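Local atomic coordinates of oxidase/hydroxylase (Streptomyces hygroscopicus subsp. hygroscopicus, PDB entry 4ZPI), a protein that probably acts as a 2-oxoglutarate-dependent dioxygenase, using an iron(II) ion held in a cupin-type fold to oxidise or hydroxylate its substrate. Residues 98-103 / 176-181; 122-127 / 201-206; 91-96 / 206-211. One frame throughout, in Å; residues are numbered along the deposited sequence.

Contact 1 (98-103 / 176-181). With FE2 (Fe (II) ion), chain H.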
# COMPACT_ATOMS: atom_id res chain seq x y z
N VAL C 98 -6.38 19.21 30.10
CA VAL C 98 -5.51 18.92 28.98
C VAL C 98 -5.85 17.55 28.44
O VAL C 98 -6.30 16.68 29.18
CB VAL C 98 -4.00 19.00 29.40
CG1 VAL C 98 -3.68 17.92 30.42
CG2 VAL C 98 -3.08 18.88 28.19
N LEU C 99 -5.65 17.34 27.15
CA LEU C 99 -5.79 16.01 26.56
C LEU C 99 -4.47 15.58 25.90
O LEU C 99 -4.08 16.14 24.86
CB LEU C 99 -6.95 16.01 25.56
CG LEU C 99 -7.16 14.75 24.70
CD1 LEU C 99 -7.59 13.58 25.55
CD2 LEU C 99 -8.15 15.03 23.59
N TYR C 100 -3.78 14.62 26.51
CA TYR C 100 -2.48 14.15 26.00
C TYR C 100 -2.63 13.39 24.68
O TYR C 100 -3.71 12.95 24.32
CB TYR C 100 -1.78 13.25 27.03
CG TYR C 100 -1.45 13.92 28.34
CD1 TYR C 100 -1.42 13.19 29.52
CD2 TYR C 100 -1.16 15.27 28.40
CE1 TYR C 100 -1.11 13.80 30.72
CE2 TYR C 100 -0.85 15.89 29.60
CZ TYR C 100 -0.83 15.15 30.75
OH TYR C 100 -0.52 15.77 31.94
N LEU C 101 -1.52 13.23 23.96
CA LEU C 101 -1.56 12.60 22.64
C LEU C 101 -2.03 11.14 22.68
O LEU C 101 -1.66 10.36 23.57
CB LEU C 101 -0.18 12.67 21.98
CG LEU C 101 0.39 14.02 21.54
CD1 LEU C 101 1.70 13.84 20.77
CD2 LEU C 101 -0.62 14.79 20.71
N HIS C 102 -2.86 10.80 21.70
CA HIS C 102 -3.28 9.43 21.43
C HIS C 102 -3.52 9.32 19.93
O HIS C 102 -3.56 10.35 19.23
CB HIS C 102 -4.54 9.06 22.22
CG HIS C 102 -5.68 10.00 21.98
ND1 HIS C 102 -5.77 11.22 22.61
CD2 HIS C 102 -6.75 9.92 21.15
CE1 HIS C 102 -6.86 11.85 22.19
NE2 HIS C 102 -7.47 11.08 21.31
N GLY C 103 -3.67 8.10 19.42
CA GLY C 103 -3.74 7.91 17.98
C GLY C 103 -2.38 7.64 17.35
O GLY C 103 -1.44 7.25 18.04
N ASN C 176 8.54 11.80 30.82
CA ASN C 176 7.30 11.79 31.61
C ASN C 176 6.52 13.07 31.33
O ASN C 176 5.52 13.36 31.98
CB ASN C 176 7.59 11.63 33.11
CG ASN C 176 8.33 12.81 33.71
OD1 ASN C 176 9.13 13.47 33.04
ND2 ASN C 176 8.06 13.09 34.98
N THR C 177 6.98 13.81 30.33
CA THR C 177 6.32 15.01 29.85
C THR C 177 5.60 14.73 28.53
O THR C 177 6.13 14.03 27.67
CB THR C 177 7.32 16.17 29.64
OG1 THR C 177 7.95 16.47 30.89
CG2 THR C 177 6.64 17.41 29.13
N SER C 178 4.40 15.28 28.40
CA SER C 178 3.65 15.22 27.15
C SER C 178 4.17 16.25 26.14
O SER C 178 4.56 17.35 26.52
CB SER C 178 2.16 15.45 27.42
OG SER C 178 1.46 15.76 26.23
N LEU C 179 4.16 15.89 24.87
CA LEU C 179 4.53 16.81 23.80
C LEU C 179 3.56 17.98 23.71
O LEU C 179 3.81 18.97 23.05
CB LEU C 179 4.57 16.09 22.45
CG LEU C 179 5.61 14.99 22.31
CD1 LEU C 179 5.55 14.38 20.92
CD2 LEU C 179 6.99 15.55 22.62
N VAL C 180 2.43 17.84 24.38
CA VAL C 180 1.42 18.89 24.40
C VAL C 180 1.92 20.07 25.25
O VAL C 180 1.72 21.24 24.90
CB VAL C 180 0.10 18.32 24.93
CG1 VAL C 180 -0.82 19.42 25.36
CG2 VAL C 180 -0.56 17.44 23.88
N ASP C 181 2.57 19.74 26.35
CA ASP C 181 3.13 20.72 27.28
C ASP C 181 4.53 21.11 26.86
O ASP C 181 4.99 22.20 27.20
CB ASP C 181 3.17 20.16 28.71
CG ASP C 181 1.80 20.13 29.38
OD1 ASP C 181 1.02 21.09 29.20
OD2 ASP C 181 1.52 19.15 30.11
FE FE2 H . -9.36 11.81 19.96
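Y100 carries its ring beside the backbone N and opposite the carbonyl carbon (chi1 -62°), while S178 turns OG to the far side from its own N (chi1 164°); these two rotations bring the serine to the CD2-CE2 bond of the tyrosine. S178 OG lies 3.4 Å from Y100 CD2. S178 is the N-cap residue of the helix, and its OG takes the capping bond from V180 N at 2.9 Å; OG is also hydrogen-bonded to E253. Further along the ring, the carboxylate of D181 stands almost upright to it, the planes 81° apart. R210 is the partner of both polar ends, salt-bridged to D181 and hydrogen-bonded to Y100 OH. The apolar part centres on V180. The V98 and V180 side chains pass each other in opposite directions, V98 CG2 3.7 Å from V180 CG1, and V180 CG2 is 4.1 Å from L101 CD2. The other branch of L101 meets L179 at about a right angle, CD1 to CD1 at 3.9 Å. On the iron side, H102 ND1 gives a nearly straight bond in the plane of the Y100 carbonyl, which fixes the ring's rotation while NE2 binds iron. Strand 99-102, carrying this iron ligand, is an outer strand of the four-stranded sheet of the cupin-type (double-stranded beta-helix) fold, beside strand 206-208; helix 179-182 packs against it, and V180 and L101 both reach strand 153-156.

Contact 2 (122-127 / 201-206). With FE2 (Fe (II) ion), chain H.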
# COMPACT_ATOMS: atom_id res chain seq x y z
N ILE C 122 -8.29 1.85 12.75
CA ILE C 122 -7.93 3.15 12.17
C ILE C 122 -7.11 3.02 10.88
O ILE C 122 -6.78 4.02 10.26
CB ILE C 122 -7.12 4.04 13.16
CG1 ILE C 122 -5.75 3.42 13.44
CG2 ILE C 122 -7.91 4.29 14.43
CD1 ILE C 122 -4.94 4.15 14.48
N THR C 123 -6.80 1.79 10.50
CA THR C 123 -6.03 1.51 9.29
C THR C 123 -6.84 1.84 8.01
O THR C 123 -7.86 1.21 7.71
CB THR C 123 -5.56 0.04 9.28
OG1 THR C 123 -4.71 -0.16 10.40
CG2 THR C 123 -4.75 -0.28 8.04
N HIS C 124 -6.38 2.82 7.26
CA HIS C 124 -7.17 3.36 6.17
C HIS C 124 -6.43 3.18 4.87
O HIS C 124 -5.22 2.97 4.85
CB HIS C 124 -7.47 4.83 6.42
CG HIS C 124 -6.25 5.64 6.74
ND1 HIS C 124 -5.55 6.34 5.78
CD2 HIS C 124 -5.58 5.82 7.90
CE1 HIS C 124 -4.52 6.93 6.34
NE2 HIS C 124 -4.51 6.63 7.63
N THR C 125 -7.16 3.28 3.77
CA THR C 125 -6.57 3.03 2.47
C THR C 125 -7.20 3.96 1.44
O THR C 125 -7.92 4.90 1.77
CB THR C 125 -6.75 1.52 2.08
OG1 THR C 125 -6.04 1.22 0.88
CG2 THR C 125 -8.23 1.14 1.94
N TYR C 126 -6.88 3.72 0.18
CA TYR C 126 -7.32 4.57 -0.92
C TYR C 126 -7.39 3.69 -2.15
O TYR C 126 -6.51 2.87 -2.38
CB TYR C 126 -6.36 5.75 -1.14
CG TYR C 126 -6.65 6.45 -2.45
CD1 TYR C 126 -6.08 6.01 -3.63
CD2 TYR C 126 -7.54 7.51 -2.50
CE1 TYR C 126 -6.38 6.60 -4.83
CE2 TYR C 126 -7.83 8.13 -3.71
CZ TYR C 126 -7.25 7.67 -4.86
OH TYR C 126 -7.52 8.27 -6.07
N HIS C 127 -8.41 3.89 -2.98
CA HIS C 127 -8.61 3.01 -4.12
C HIS C 127 -9.59 3.65 -5.08
O HIS C 127 -10.68 4.08 -4.68
CB HIS C 127 -9.11 1.64 -3.64
CG HIS C 127 -9.42 0.67 -4.74
ND1 HIS C 127 -8.44 0.07 -5.50
CD2 HIS C 127 -10.60 0.19 -5.20
CE1 HIS C 127 -9.00 -0.74 -6.38
NE2 HIS C 127 -10.31 -0.68 -6.23
N ASN C 201 -9.77 12.04 10.88
CA ASN C 201 -9.32 10.65 10.77
C ASN C 201 -8.61 10.21 12.06
O ASN C 201 -7.55 10.72 12.39
CB ASN C 201 -8.38 10.48 9.58
CG ASN C 201 -7.98 9.04 9.33
OD1 ASN C 201 -8.18 8.15 10.17
ND2 ASN C 201 -7.38 8.81 8.17
N GLU C 202 -9.19 9.23 12.76
CA GLU C 202 -8.66 8.81 14.06
C GLU C 202 -7.28 8.15 14.01
O GLU C 202 -6.70 7.85 15.05
CB GLU C 202 -9.65 7.84 14.74
CG GLU C 202 -10.88 8.52 15.31
CD GLU C 202 -10.57 9.43 16.48
OE1 GLU C 202 -10.93 10.63 16.41
OE2 GLU C 202 -9.96 8.96 17.47
N ALA C 203 -6.75 7.91 12.81
CA ALA C 203 -5.35 7.50 12.67
C ALA C 203 -4.37 8.64 13.05
O ALA C 203 -3.26 8.38 13.51
CB ALA C 203 -5.07 7.00 11.26
N LEU C 204 -4.79 9.88 12.87
CA LEU C 204 -3.98 11.03 13.28
C LEU C 204 -3.62 10.98 14.78
O LEU C 204 -4.47 10.66 15.62
CB LEU C 204 -4.73 12.33 12.99
CG LEU C 204 -3.93 13.62 13.02
CD1 LEU C 204 -2.95 13.63 11.86
CD2 LEU C 204 -4.88 14.82 12.96
N MET C 205 -2.36 11.26 15.11
CA MET C 205 -1.96 11.42 16.51
C MET C 205 -2.25 12.86 16.92
O MET C 205 -1.78 13.82 16.30
CB MET C 205 -0.48 11.09 16.71
CG MET C 205 0.00 11.20 18.16
SD MET C 205 1.69 10.60 18.39
CE MET C 205 1.72 9.21 17.25
N HIS C 206 -3.07 13.02 17.95
CA HIS C 206 -3.66 14.31 18.26
C HIS C 206 -4.04 14.38 19.74
O HIS C 206 -4.15 13.36 20.42
CB HIS C 206 -4.88 14.57 17.38
CG HIS C 206 -6.09 13.78 17.79
ND1 HIS C 206 -6.26 12.46 17.47
CD2 HIS C 206 -7.16 14.13 18.55
CE1 HIS C 206 -7.39 12.02 18.00
NE2 HIS C 206 -7.96 13.02 18.65
FE FE2 H . -9.36 11.81 19.96
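I122 enters first, lying against the bend made by E202 and A203. Its CG1 branch sits between the backbone N and the carbonyl carbon (chi1 67°), which sends CD1 to within 3.8 Å of A203 CA, while CG2 rests 3.8 Å from E202 O. I122 O lies 3.6 Å from A203 CB. Two residues on, H124 meets both N201 and A203 with its ring. The amide nitrogen N201 ND2 sits over the middle of one face, 3.5 Å from H124 CD2, with the amide plane turned 74° from the ring. The methyl of A203 comes instead to the ring edge, its CB 3.6 Å from H124 CD2. H124 NE2 is hydrogen-bonded to the carbonyl of H160. An Asx turn fixes the N201 amide: OD1 accepts from A203 N at 3.0 Å in a nearly straight bond, the donor well above the amide plane, leaving ND2 for the histidine. It coincides with a type I turn from N201 to L204. E202, an iron ligand seen for this protein, keeps its carboxylate near the ion here, OE2 3.8 Å from the iron, longer than a metal bond, while H206 NE2 binds at 2.3 Å. With H102 they are probably the two-histidine, one-carboxylate facial triad of this family, although E202 is not bound in this model. Past H124 the chain becomes strand 125-127, paired with strand 130-132 near other subunits; Y126 meets F164 of the third subunit edge-to-face. Segment 201-206 joins strand 197-201 of the six-stranded sheet to strand 206-208 of the four-stranded one.

Contact 3 (91-96 / 206-211). With FE2 (Fe (II) ion), chain H.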
# COMPACT_ATOMS: atom_id res chain seq x y z
N LEU C 91 -18.57 17.63 25.63
CA LEU C 91 -17.39 17.99 26.42
C LEU C 91 -17.42 19.46 26.87
O LEU C 91 -17.43 20.38 26.04
CB LEU C 91 -16.10 17.77 25.61
CG LEU C 91 -15.61 16.38 25.21
CD1 LEU C 91 -14.30 16.48 24.44
CD2 LEU C 91 -15.46 15.48 26.43
N ARG C 92 -17.39 19.67 28.17
CA ARG C 92 -17.26 21.02 28.71
C ARG C 92 -15.91 21.13 29.40
O ARG C 92 -15.69 20.49 30.43
CB ARG C 92 -18.40 21.34 29.67
CG ARG C 92 -18.33 22.73 30.27
CD ARG C 92 -19.40 22.94 31.32
NE ARG C 92 -20.74 22.85 30.76
CZ ARG C 92 -21.43 23.88 30.27
NH1 ARG C 92 -20.90 25.10 30.28
NH2 ARG C 92 -22.66 23.70 29.78
N ARG C 93 -15.00 21.92 28.85
CA ARG C 93 -13.66 22.07 29.44
C ARG C 93 -13.47 23.44 30.12
O ARG C 93 -13.83 24.47 29.56
CB ARG C 93 -12.57 21.87 28.38
CG ARG C 93 -12.61 20.58 27.57
CD ARG C 93 -11.36 19.73 27.81
NE ARG C 93 -10.14 20.53 27.96
CZ ARG C 93 -9.24 20.73 26.99
NH1 ARG C 93 -9.41 20.20 25.78
NH2 ARG C 93 -8.16 21.47 27.23
N THR C 94 -12.88 23.44 31.31
CA THR C 94 -12.52 24.68 31.99
C THR C 94 -11.01 24.75 32.19
O THR C 94 -10.27 23.95 31.60
CB THR C 94 -13.23 24.80 33.36
OG1 THR C 94 -12.78 23.76 34.25
CG2 THR C 94 -14.73 24.69 33.19
N LYS C 95 -10.55 25.69 33.02
CA LYS C 95 -9.12 25.87 33.33
C LYS C 95 -8.46 24.59 33.80
O LYS C 95 -9.05 23.81 34.55
CB LYS C 95 -8.92 26.95 34.40
CG LYS C 95 -8.41 28.29 33.91
CD LYS C 95 -8.28 29.30 35.04
CE LYS C 95 -7.18 28.94 36.05
NZ LYS C 95 -5.79 29.45 35.68
N ASP C 96 -7.23 24.38 33.35
CA ASP C 96 -6.35 23.30 33.78
C ASP C 96 -6.78 21.90 33.34
O ASP C 96 -6.41 20.91 33.95
CB ASP C 96 -6.17 23.31 35.30
CG ASP C 96 -4.81 22.77 35.73
OD1 ASP C 96 -3.79 23.48 35.50
OD2 ASP C 96 -4.76 21.64 36.27
N HIS C 206 -3.07 13.02 17.95
CA HIS C 206 -3.66 14.31 18.26
C HIS C 206 -4.04 14.38 19.74
O HIS C 206 -4.15 13.36 20.42
CB HIS C 206 -4.88 14.57 17.38
CG HIS C 206 -6.09 13.78 17.79
ND1 HIS C 206 -6.26 12.46 17.47
CD2 HIS C 206 -7.16 14.13 18.55
CE1 HIS C 206 -7.39 12.02 18.00
NE2 HIS C 206 -7.96 13.02 18.65
N GLY C 207 -4.23 15.61 20.22
CA GLY C 207 -4.59 15.89 21.60
C GLY C 207 -5.03 17.34 21.63
O GLY C 207 -5.29 17.91 20.58
N THR C 208 -5.13 17.94 22.81
CA THR C 208 -5.29 19.39 22.87
C THR C 208 -4.33 20.01 23.89
O THR C 208 -3.91 19.35 24.85
CB THR C 208 -6.76 19.83 23.23
OG1 THR C 208 -6.93 19.87 24.65
CG2 THR C 208 -7.81 18.91 22.60
N ARG C 209 -3.99 21.28 23.69
CA ARG C 209 -3.17 22.00 24.66
C ARG C 209 -3.86 22.13 26.02
O ARG C 209 -5.08 22.04 26.13
CB ARG C 209 -2.81 23.39 24.16
CG ARG C 209 -2.19 23.43 22.78
CD ARG C 209 -0.81 22.79 22.74
NE ARG C 209 -0.14 23.22 21.51
CZ ARG C 209 1.13 22.99 21.20
NH1 ARG C 209 1.92 22.32 22.03
NH2 ARG C 209 1.60 23.46 20.06
N ARG C 210 -3.04 22.32 27.04
CA ARG C 210 -3.53 22.63 28.37
C ARG C 210 -4.29 23.95 28.35
O ARG C 210 -3.78 24.94 27.83
CB ARG C 210 -2.35 22.69 29.33
CG ARG C 210 -2.69 22.59 30.79
CD ARG C 210 -1.41 22.45 31.62
NE ARG C 210 -0.74 21.17 31.41
CZ ARG C 210 -1.17 20.02 31.93
NH1 ARG C 210 -2.28 20.01 32.64
NH2 ARG C 210 -0.51 18.88 31.71
N LYS C 211 -5.51 23.98 28.87
CA LYS C 211 -6.27 25.23 28.92
C LYS C 211 -5.98 26.02 30.21
O LYS C 211 -6.12 25.48 31.31
CB LYS C 211 -7.77 24.93 28.79
CG LYS C 211 -8.66 26.16 28.89
CD LYS C 211 -10.13 25.77 28.82
CE LYS C 211 -11.04 26.91 29.24
NZ LYS C 211 -11.08 28.03 28.26
FE FE2 H . -9.36 11.81 19.96
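R93 NH1 donates to T208 OG1 at 2.7 Å, the oxygen lying at the edge of the guanidinium but tilted 25° from its plane. T208 OG1 donates in turn to R209 O at 3.2 Å, and R93 NH2 reaches that same carbonyl oxygen in a weak bond of 3.3 Å. The hydroxyl is thus both acceptor and donor; with a valine here, NH1 of R93 would probably lose its acceptor and the guanidinium would be less firmly fixed. R93 NE is hydrogen-bonded to S97. The second bond is between backbones: D96 N donates to K211 O, 2.6 Å away, and lies nearly along the axis of that carbonyl. The two segments come from the facing sheets of the cupin-type fold: strand 83-93 belongs to the six-stranded sheet and strand 206-208 to the four-stranded one. R93 pairs through its backbone with R217, which binds succinate and 2-oxoglutarate, and the T208 side chain touches R217 too. Outward from these bonds, K211 starts opposite its own N (chi1 177°) and stays extended as far as CE, lying along the backbone of R93 and T94. K211 CD is 3.3 Å from T94 O, and K211 CE is 3.7 Å from R93 O.

From the N terminus, strand 83-93 leaves the six-stranded sheet and opens the widest loop, the one contact 3 closes when the chain returns at 206-211. Strand 99-102 follows at once, and its loop is closed by contact 1 at 176-181. Before that closure the chain has passed 122-127, which waits for 201-206 in contact 2, so contacts 1 and 2 cross, and both nest inside contact 3. Strands 99-102 and 206-208 are neighbours in one sheet: H102 O meets H206 N, and L99 O meets T208 N. H206 is shared by contacts 2 and 3, which lie on opposite sides of the chain's centre, and it binds iron together with H102 of contact 1.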